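Long-range contacts in uncharacterized protein ABO_0056 (Alcanivorax borkumensis, PDB 3H35), which is of unknown function but belongs to the Abi-alpha (DUF4393) family and may take part in abortive infection, a bacterial defence against phages: residues S69-L74 / S92-A97; T75-S80 / R158-R163. All blocks are in the same frame, centred on the assembly; numbering follows the deposited sequence.

Contact 1 of 2, residues S69-L74 / S92-A97; sequences SAFALL and SNAGRA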
ATOM      1  N   SER A  69      -9.194 -19.873   8.453  1.00 29.10           N
ATOM      2  CA  SER A  69      -8.201 -20.774   7.882  1.00 28.30           C
ATOM      3  C   SER A  69      -6.893 -20.065   7.539  1.00 28.51           C
ATOM      4  O   SER A  69      -6.908 -18.922   7.079  1.00 29.05           O
ATOM      5  CB  SER A  69      -8.749 -21.425   6.626  1.00 28.41           C
ATOM      6  OG  SER A  69      -9.942 -22.119   6.915  1.00 27.50           O
ATOM      7  N   ALA A  70      -5.778 -20.741   7.816  1.00 27.83           N
ATOM      8  CA  ALA A  70      -4.450 -20.206   7.635  1.00 28.63           C
ATOM      9  C   ALA A  70      -3.765 -20.964   6.489  1.00 28.91           C
ATOM     10  O   ALA A  70      -3.917 -22.187   6.381  1.00 28.84           O
ATOM     11  CB  ALA A  70      -3.648 -20.316   8.948  1.00 28.26           C
ATOM     12  N   PHE A  71      -3.054 -20.244   5.612  1.00 28.31           N
ATOM     13  CA  PHE A  71      -2.335 -20.897   4.511  1.00 28.38           C
ATOM     14  C   PHE A  71      -0.850 -20.589   4.516  1.00 27.75           C
ATOM     15  O   PHE A  71      -0.428 -19.620   5.145  1.00 27.87           O
ATOM     16  CB  PHE A  71      -2.972 -20.516   3.166  1.00 29.16           C
ATOM     17  CG  PHE A  71      -4.379 -21.017   3.019  1.00 29.36           C
ATOM     18  CD1 PHE A  71      -4.623 -22.297   2.547  1.00 31.40           C
ATOM     19  CD2 PHE A  71      -5.463 -20.220   3.402  1.00 32.62           C
ATOM     20  CE1 PHE A  71      -5.938 -22.778   2.420  1.00 31.48           C
ATOM     21  CE2 PHE A  71      -6.784 -20.696   3.304  1.00 31.46           C
ATOM     22  CZ  PHE A  71      -7.020 -21.975   2.809  1.00 31.07           C
ATOM     23  N   ALA A  72      -0.068 -21.425   3.843  1.00 26.74           N
ATOM     24  CA  ALA A  72       1.361 -21.198   3.697  1.00 27.13           C
ATOM     25  C   ALA A  72       1.602 -19.952   2.851  1.00 26.70           C
ATOM     26  O   ALA A  72       0.930 -19.718   1.834  1.00 26.92           O
ATOM     27  CB  ALA A  72       2.071 -22.424   3.080  1.00 27.67           C
ATOM     28  N   LEU A  73       2.553 -19.146   3.285  1.00 26.48           N
ATOM     29  CA  LEU A  73       2.934 -17.934   2.605  1.00 26.68           C
ATOM     30  C   LEU A  73       4.432 -17.881   2.502  1.00 27.28           C
ATOM     31  O   LEU A  73       5.137 -18.062   3.482  1.00 27.86           O
ATOM     32  CB  LEU A  73       2.447 -16.723   3.435  1.00 26.89           C
ATOM     33  CG  LEU A  73       2.529 -15.327   2.812  1.00 27.51           C
ATOM     34  CD1 LEU A  73       1.685 -15.276   1.519  1.00 25.20           C
ATOM     35  CD2 LEU A  73       2.067 -14.286   3.833  1.00 27.54           C
ATOM     36  N   LEU A  74       4.937 -17.663   1.314  1.00 27.65           N
ATOM     37  CA  LEU A  74       6.364 -17.378   1.155  1.00 28.31           C
ATOM     38  C   LEU A  74       6.492 -15.900   0.885  1.00 27.81           C
ATOM     39  O   LEU A  74       5.797 -15.352   0.023  1.00 28.39           O
ATOM     40  CB  LEU A  74       6.974 -18.156  -0.028  1.00 28.52           C
ATOM     41  CG  LEU A  74       6.952 -19.686  -0.035  1.00 29.28           C
ATOM     42  CD1 LEU A  74       7.672 -20.175  -1.331  1.00 28.98           C
ATOM     43  CD2 LEU A  74       7.588 -20.240   1.227  1.00 28.32           C
ATOM     44  N   SER A  92       1.678 -18.051  -2.501  1.00 27.34           N
ATOM     45  CA  SER A  92       0.990 -19.023  -1.668  1.00 27.46           C
ATOM     46  C   SER A  92       0.377 -20.032  -2.579  1.00 28.45           C
ATOM     47  O   SER A  92       0.198 -19.744  -3.766  1.00 29.71           O
ATOM     48  CB  SER A  92      -0.100 -18.352  -0.836  1.00 27.64           C
ATOM     49  OG  SER A  92      -0.816 -19.301  -0.059  1.00 26.00           O
ATOM     50  N   ASN A  93       0.063 -21.212  -2.037  1.00 28.72           N
ATOM     51  CA  ASN A  93      -0.746 -22.202  -2.753  1.00 28.98           C
ATOM     52  C   ASN A  93      -2.211 -22.192  -2.319  1.00 28.97           C
ATOM     53  O   ASN A  93      -2.969 -23.055  -2.730  1.00 30.17           O
ATOM     54  CB  ASN A  93      -0.125 -23.625  -2.664  1.00 28.94           C
ATOM     55  CG  ASN A  93      -0.031 -24.142  -1.252  1.00 29.61           C
ATOM     56  OD1 ASN A  93      -0.054 -23.371  -0.288  1.00 30.05           O
ATOM     57  ND2 ASN A  93       0.094 -25.467  -1.110  1.00 29.10           N
ATOM     58  N   ALA A  94      -2.610 -21.192  -1.533  1.00 29.37           N
ATOM     59  CA  ALA A  94      -3.992 -21.062  -1.052  1.00 30.19           C
ATOM     60  C   ALA A  94      -4.975 -20.990  -2.235  1.00 30.93           C
ATOM     61  O   ALA A  94      -6.116 -21.362  -2.101  1.00 30.18           O
ATOM     62  CB  ALA A  94      -4.145 -19.820  -0.170  1.00 28.98           C
ATOM     63  N   GLY A  95      -4.520 -20.511  -3.392  1.00 31.92           N
ATOM     64  CA  GLY A  95      -5.364 -20.472  -4.594  1.00 32.63           C
ATOM     65  C   GLY A  95      -5.960 -21.807  -4.980  1.00 33.30           C
ATOM     66  O   GLY A  95      -7.098 -21.868  -5.456  1.00 32.41           O
ATOM     67  N   ARG A  96      -5.214 -22.881  -4.719  1.00 34.20           N
ATOM     68  CA  ARG A  96      -5.644 -24.209  -5.099  1.00 34.79           C
ATOM     69  C   ARG A  96      -6.883 -24.590  -4.303  1.00 34.06           C
ATOM     70  O   ARG A  96      -7.903 -24.902  -4.878  1.00 34.30           O
ATOM     71  CB  ARG A  96      -4.536 -25.250  -4.885  1.00 35.78           C
ATOM     72  CG  ARG A  96      -3.134 -24.884  -5.464  1.00 39.41           C
ATOM     73  CD  ARG A  96      -3.152 -24.754  -6.971  1.00 43.87           C
ATOM     74  NE  ARG A  96      -1.808 -24.623  -7.535  1.00 45.16           N
ATOM     75  CZ  ARG A  96      -1.542 -24.483  -8.839  1.00 45.29           C
ATOM     76  NH1 ARG A  96      -0.274 -24.371  -9.245  1.00 46.64           N
ATOM     77  NH2 ARG A  96      -2.526 -24.454  -9.734  1.00 42.37           N
ATOM     78  N   ALA A  97      -6.833 -24.506  -2.978  1.00 33.03           N
ATOM     79  CA  ALA A  97      -7.994 -24.856  -2.188  1.00 32.01           C
ATOM     80  C   ALA A  97      -9.087 -23.850  -2.410  1.00 31.28           C
ATOM     81  O   ALA A  97     -10.254 -24.196  -2.298  1.00 31.14           O
ATOM     82  CB  ALA A  97      -7.650 -24.911  -0.702  1.00 33.17           C
TER
HETATM   83  O   HOH W   1      -1.217 -23.477   2.159  1.00 25.87           O

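Contact 2 of 2, residues T75-S80 / R158-R163; sequences TLYSGS and RRETLR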
ATOM      1  N   THR A  75       7.346 -15.243   1.641  1.00 27.82           N
ATOM      2  CA  THR A  75       7.579 -13.834   1.463  1.00 27.26           C
ATOM      3  C   THR A  75       9.036 -13.609   1.073  1.00 27.18           C
ATOM      4  O   THR A  75       9.941 -14.133   1.708  1.00 26.98           O
ATOM      5  CB  THR A  75       7.220 -13.087   2.764  1.00 28.59           C
ATOM      6  OG1 THR A  75       5.840 -13.353   3.133  1.00 27.34           O
ATOM      7  CG2 THR A  75       7.469 -11.615   2.601  1.00 25.28           C
ATOM      8  N   LEU A  76       9.250 -12.858   0.004  1.00 26.08           N
ATOM      9  CA  LEU A  76      10.566 -12.453  -0.412  1.00 25.40           C
ATOM     10  C   LEU A  76      10.815 -11.077   0.138  1.00 26.48           C
ATOM     11  O   LEU A  76      10.073 -10.112  -0.136  1.00 25.03           O
ATOM     12  CB  LEU A  76      10.701 -12.468  -1.929  1.00 24.56           C
ATOM     13  CG  LEU A  76      10.597 -13.837  -2.589  1.00 25.60           C
ATOM     14  CD1 LEU A  76      10.668 -13.709  -4.138  1.00 25.94           C
ATOM     15  CD2 LEU A  76      11.667 -14.807  -2.059  1.00 26.15           C
ATOM     16  N   TYR A  77      11.872 -11.020   0.947  1.00 27.01           N
ATOM     17  CA  TYR A  77      12.360  -9.831   1.583  1.00 26.92           C
ATOM     18  C   TYR A  77      13.645  -9.370   0.941  1.00 27.91           C
ATOM     19  O   TYR A  77      14.518 -10.177   0.620  1.00 26.48           O
ATOM     20  CB  TYR A  77      12.685 -10.118   3.040  1.00 27.10           C
ATOM     21  CG  TYR A  77      11.495 -10.180   3.925  1.00 27.84           C
ATOM     22  CD1 TYR A  77      10.997  -9.046   4.530  1.00 31.89           C
ATOM     23  CD2 TYR A  77      10.855 -11.373   4.158  1.00 31.88           C
ATOM     24  CE1 TYR A  77       9.859  -9.108   5.379  1.00 34.50           C
ATOM     25  CE2 TYR A  77       9.734 -11.455   5.002  1.00 33.70           C
ATOM     26  CZ  TYR A  77       9.244 -10.317   5.596  1.00 33.68           C
ATOM     27  OH  TYR A  77       8.144 -10.412   6.395  1.00 35.63           O
ATOM     28  N   SER A  78      13.802  -8.056   0.879  1.00 28.67           N
ATOM     29  CA  SER A  78      14.901  -7.447   0.174  1.00 29.86           C
ATOM     30  C   SER A  78      16.237  -7.768   0.787  1.00 29.64           C
ATOM     31  O   SER A  78      17.230  -7.793   0.094  1.00 30.87           O
ATOM     32  CB  SER A  78      14.724  -5.929   0.137  1.00 29.98           C
ATOM     33  OG  SER A  78      14.697  -5.396   1.441  1.00 31.84           O
ATOM     34  N   GLY A  79      16.254  -8.011   2.085  1.00 29.80           N
ATOM     35  CA  GLY A  79      17.480  -8.336   2.788  1.00 29.86           C
ATOM     36  C   GLY A  79      17.468  -9.770   3.300  1.00 30.03           C
ATOM     37  O   GLY A  79      16.484 -10.502   3.136  1.00 28.82           O
ATOM     38  N   SER A  80      18.566 -10.133   3.954  1.00 30.23           N
ATOM     39  CA  SER A  80      18.760 -11.453   4.534  1.00 31.19           C
ATOM     40  C   SER A  80      17.994 -11.595   5.830  1.00 31.83           C
ATOM     41  O   SER A  80      17.483 -10.634   6.380  1.00 31.11           O
ATOM     42  CB  SER A  80      20.232 -11.696   4.858  1.00 31.62           C
ATOM     43  OG  SER A  80      20.488 -11.268   6.209  1.00 32.36           O
ATOM     44  N   ARG A 158      11.171 -15.993   3.381  1.00 28.60           N
ATOM     45  CA  ARG A 158      10.718 -16.264   4.713  1.00 29.21           C
ATOM     46  C   ARG A 158       9.388 -16.961   4.665  1.00 28.83           C
ATOM     47  O   ARG A 158       8.463 -16.487   4.004  1.00 28.59           O
ATOM     48  CB  ARG A 158      10.594 -14.985   5.528  1.00 29.34           C
ATOM     49  CG  ARG A 158      10.310 -15.264   6.977  1.00 31.62           C
ATOM     50  CD  ARG A 158      10.439 -13.982   7.822  1.00 37.09           C
ATOM     51  NE  ARG A 158      10.354 -14.252   9.264  1.00 39.58           N
ATOM     52  CZ  ARG A 158       9.261 -14.081  10.016  1.00 42.77           C
ATOM     53  NH1 ARG A 158       9.300 -14.349  11.321  1.00 43.19           N
ATOM     54  NH2 ARG A 158       8.131 -13.634   9.491  1.00 42.49           N
ATOM     55  N   ARG A 159       9.308 -18.082   5.374  1.00 28.32           N
ATOM     56  CA  ARG A 159       8.091 -18.832   5.505  1.00 29.01           C
ATOM     57  C   ARG A 159       7.185 -18.178   6.545  1.00 28.81           C
ATOM     58  O   ARG A 159       7.547 -17.990   7.692  1.00 28.39           O
ATOM     59  CB  ARG A 159       8.364 -20.277   5.880  1.00 29.05           C
ATOM     60  CG  ARG A 159       9.073 -21.089   4.791  1.00 30.03           C
ATOM     61  CD  ARG A 159       9.524 -22.409   5.365  1.00 32.72           C
ATOM     62  NE  ARG A 159       9.922 -23.355   4.339  1.00 34.40           N
ATOM     63  CZ  ARG A 159      10.199 -24.625   4.576  1.00 34.99           C
ATOM     64  NH1 ARG A 159      10.126 -25.115   5.815  1.00 37.82           N
ATOM     65  NH2 ARG A 159      10.517 -25.415   3.571  1.00 35.85           N
ATOM     66  N   GLU A 160       5.984 -17.835   6.098  1.00 28.46           N
ATOM     67  CA  GLU A 160       5.017 -17.156   6.929  1.00 28.24           C
ATOM     68  C   GLU A 160       3.633 -17.825   6.763  1.00 27.56           C
ATOM     69  O   GLU A 160       3.477 -18.829   6.053  1.00 27.20           O
ATOM     70  CB  GLU A 160       5.009 -15.670   6.555  1.00 27.78           C
ATOM     71  CG  GLU A 160       6.376 -14.980   6.798  1.00 29.09           C
ATOM     72  CD  GLU A 160       6.386 -13.497   6.475  1.00 29.14           C
ATOM     73  OE1 GLU A 160       5.614 -13.041   5.600  1.00 30.12           O
ATOM     74  OE2 GLU A 160       7.184 -12.779   7.103  1.00 31.23           O
ATOM     75  N   THR A 161       2.648 -17.272   7.454  1.00 26.75           N
ATOM     76  CA  THR A 161       1.304 -17.781   7.430  1.00 26.30           C
ATOM     77  C   THR A 161       0.304 -16.685   7.037  1.00 25.97           C
ATOM     78  O   THR A 161       0.317 -15.593   7.607  1.00 25.85           O
ATOM     79  CB  THR A 161       0.959 -18.345   8.802  1.00 27.30           C
ATOM     80  OG1 THR A 161       1.970 -19.305   9.180  1.00 27.70           O
ATOM     81  CG2 THR A 161      -0.429 -18.998   8.766  1.00 25.09           C
ATOM     82  N   LEU A 162      -0.540 -16.974   6.054  1.00 25.17           N
ATOM     83  CA  LEU A 162      -1.509 -16.006   5.539  1.00 26.06           C
ATOM     84  C   LEU A 162      -2.782 -16.174   6.302  1.00 26.01           C
ATOM     85  O   LEU A 162      -3.261 -17.286   6.428  1.00 26.60           O
ATOM     86  CB  LEU A 162      -1.786 -16.273   4.058  1.00 26.42           C
ATOM     87  CG  LEU A 162      -2.812 -15.417   3.312  1.00 26.73           C
ATOM     88  CD1 LEU A 162      -2.295 -13.951   3.213  1.00 25.38           C
ATOM     89  CD2 LEU A 162      -3.070 -16.049   1.914  1.00 23.37           C
ATOM     90  N   ARG A 163      -3.345 -15.067   6.783  1.00 26.36           N
ATOM     91  CA  ARG A 163      -4.656 -15.051   7.437  1.00 26.48           C
ATOM     92  C   ARG A 163      -5.434 -13.801   7.086  1.00 25.58           C
ATOM     93  O   ARG A 163      -4.843 -12.818   6.720  1.00 24.71           O
ATOM     94  CB  ARG A 163      -4.519 -14.993   8.942  1.00 27.61           C
ATOM     95  CG  ARG A 163      -3.700 -16.057   9.524  1.00 31.54           C
ATOM     96  CD  ARG A 163      -3.395 -15.664  10.953  1.00 33.15           C
ATOM     97  NE  ARG A 163      -2.350 -16.553  11.381  1.00 35.50           N
ATOM     98  CZ  ARG A 163      -2.549 -17.798  11.770  1.00 34.32           C
ATOM     99  NH1 ARG A 163      -3.770 -18.296  11.839  1.00 35.43           N
ATOM    100  NH2 ARG A 163      -1.511 -18.528  12.091  1.00 35.21           N
TER

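Contact 1 of 2, residues S69-L74 / S92-A97
Phe71 lies against Ala94 where a beta-hairpin gives way to a helix: strands 71-77 and 87-91 are antiparallel neighbours, and the chain leaving the second turns through an ST turn at Ser92 into the short helix 94-98, which comes back beside the start of the first strand. The apolar part of the contact is carried by the phenylalanine ring. Its CG is set anti to the carbonyl carbon (chi1 -65°), which brings the ring face against the start of the helix, and the methyl of Ala94 sits over one ring face as a CH-pi contact, with CB 3.8 Å from the ring centroid and displaced toward the CG side. Farther out along the helix, Ala97 CB meets Phe71 CE1 obliquely at 4.2 Å.

Direct hydrogen bonding centres on one hydroxyl. Ser92 OG donates to Ala72 O over 2.6 Å, approaching almost along the C=O axis at 171°, and accepts from Ala94 N at 3.0 Å. Two bonds thus grip this buried oxygen and tie the strand to the start of the helix; OG reaches them because it stands anti to the backbone N of Ser92. Leu110 of helix 106-115 packs on both Ser92 and Leu73.

A third link passes through solvent and engages Asn93, whose ND2 is hydrogen-bonded to Asp131 OD1 of helix 129-137, a helix that also packs on Ala72. With the amide nitrogen so engaged, the carbonyl end is turned toward the strand. A single water, lying in the plane of the Phe71 ring at its edge, accepts from Ala72 N at 2.9 Å and donates to Asn93 OD1 at 2.7 Å.

Contact 2 of 2, residues T75-S80 / R158-R163
Tyr77 and Glu160 reach toward each other from opposite directions on one face of the antiparallel sheet, across two strands that pair through Thr75 and Arg158. In this hydrogen-bonded pair, Thr75 N donates to Arg158 O at 2.9 Å and Arg158 N to Thr75 O at 2.8 Å. The N-to-C directions of the short segments lie 135° apart, so the antiparallel strands cross at a marked angle, and the pairing continues with Tyr77 bonded to Ser156 and Leu73 to Glu160 through their backbones.

The ring of Tyr77 stands nearly perpendicular to the carboxylate of Glu160, with 84° between the planes. Glu160 OE2 lies at the ring edge, in its plane, and accepts from Tyr77 OH on its syn side at 2.7 Å. Arg158 comes to the same oxygen from the anti side, its NH2 forming a 2.7 Å salt bridge to Glu160 OE2 in the guanidinium plane; both donors stand slightly out of the carboxylate plane. Fully extended from CG to NE, the arginine crosses the tyrosine obliquely, and its CB packs on Tyr77 CE2 at 3.7 Å. Thr75 OG1, anti to the carbonyl carbon (chi1 -57°), donates to Glu160 OE1, though the 2.5 Å separation is shorter than usual and its exact length doubtful.

Arg90 of strand 87-91 adds a salt bridge to Glu160 OE1 and a hydrogen bond to Thr75 OG1, while Asp123 of strand 119-123 salt-bridges Arg158 NH1. Two donors on each oxygen, one an arginine, would be expected to favour the ionised form of this buried carboxylate and fix its rotation.

In the fold
Strand 71-77 is shared by the two contacts, whose centres lie 13 Å apart: contact 1 uses its beginning, contact 2 its end. Strand 156-164 joins them further, since Leu73 O probably accepts a hydrogen bond from Glu160 N at 2.8 Å and Phe71 O one from Leu162 N, also at 2.8 Å. Just before strand 71-77, Ala70 CB of segment 69-74 packs on Thr161 CG2 of segment 158-163 at 3.5 Å. Contact 2 unites segments 78 residues apart in sequence, on two strands of the antiparallel sheet ordered 87-91, 71-77, 156-164, 119-123, while contact 1 lays the helix that follows its edge strand 87-91 against the strand next to it.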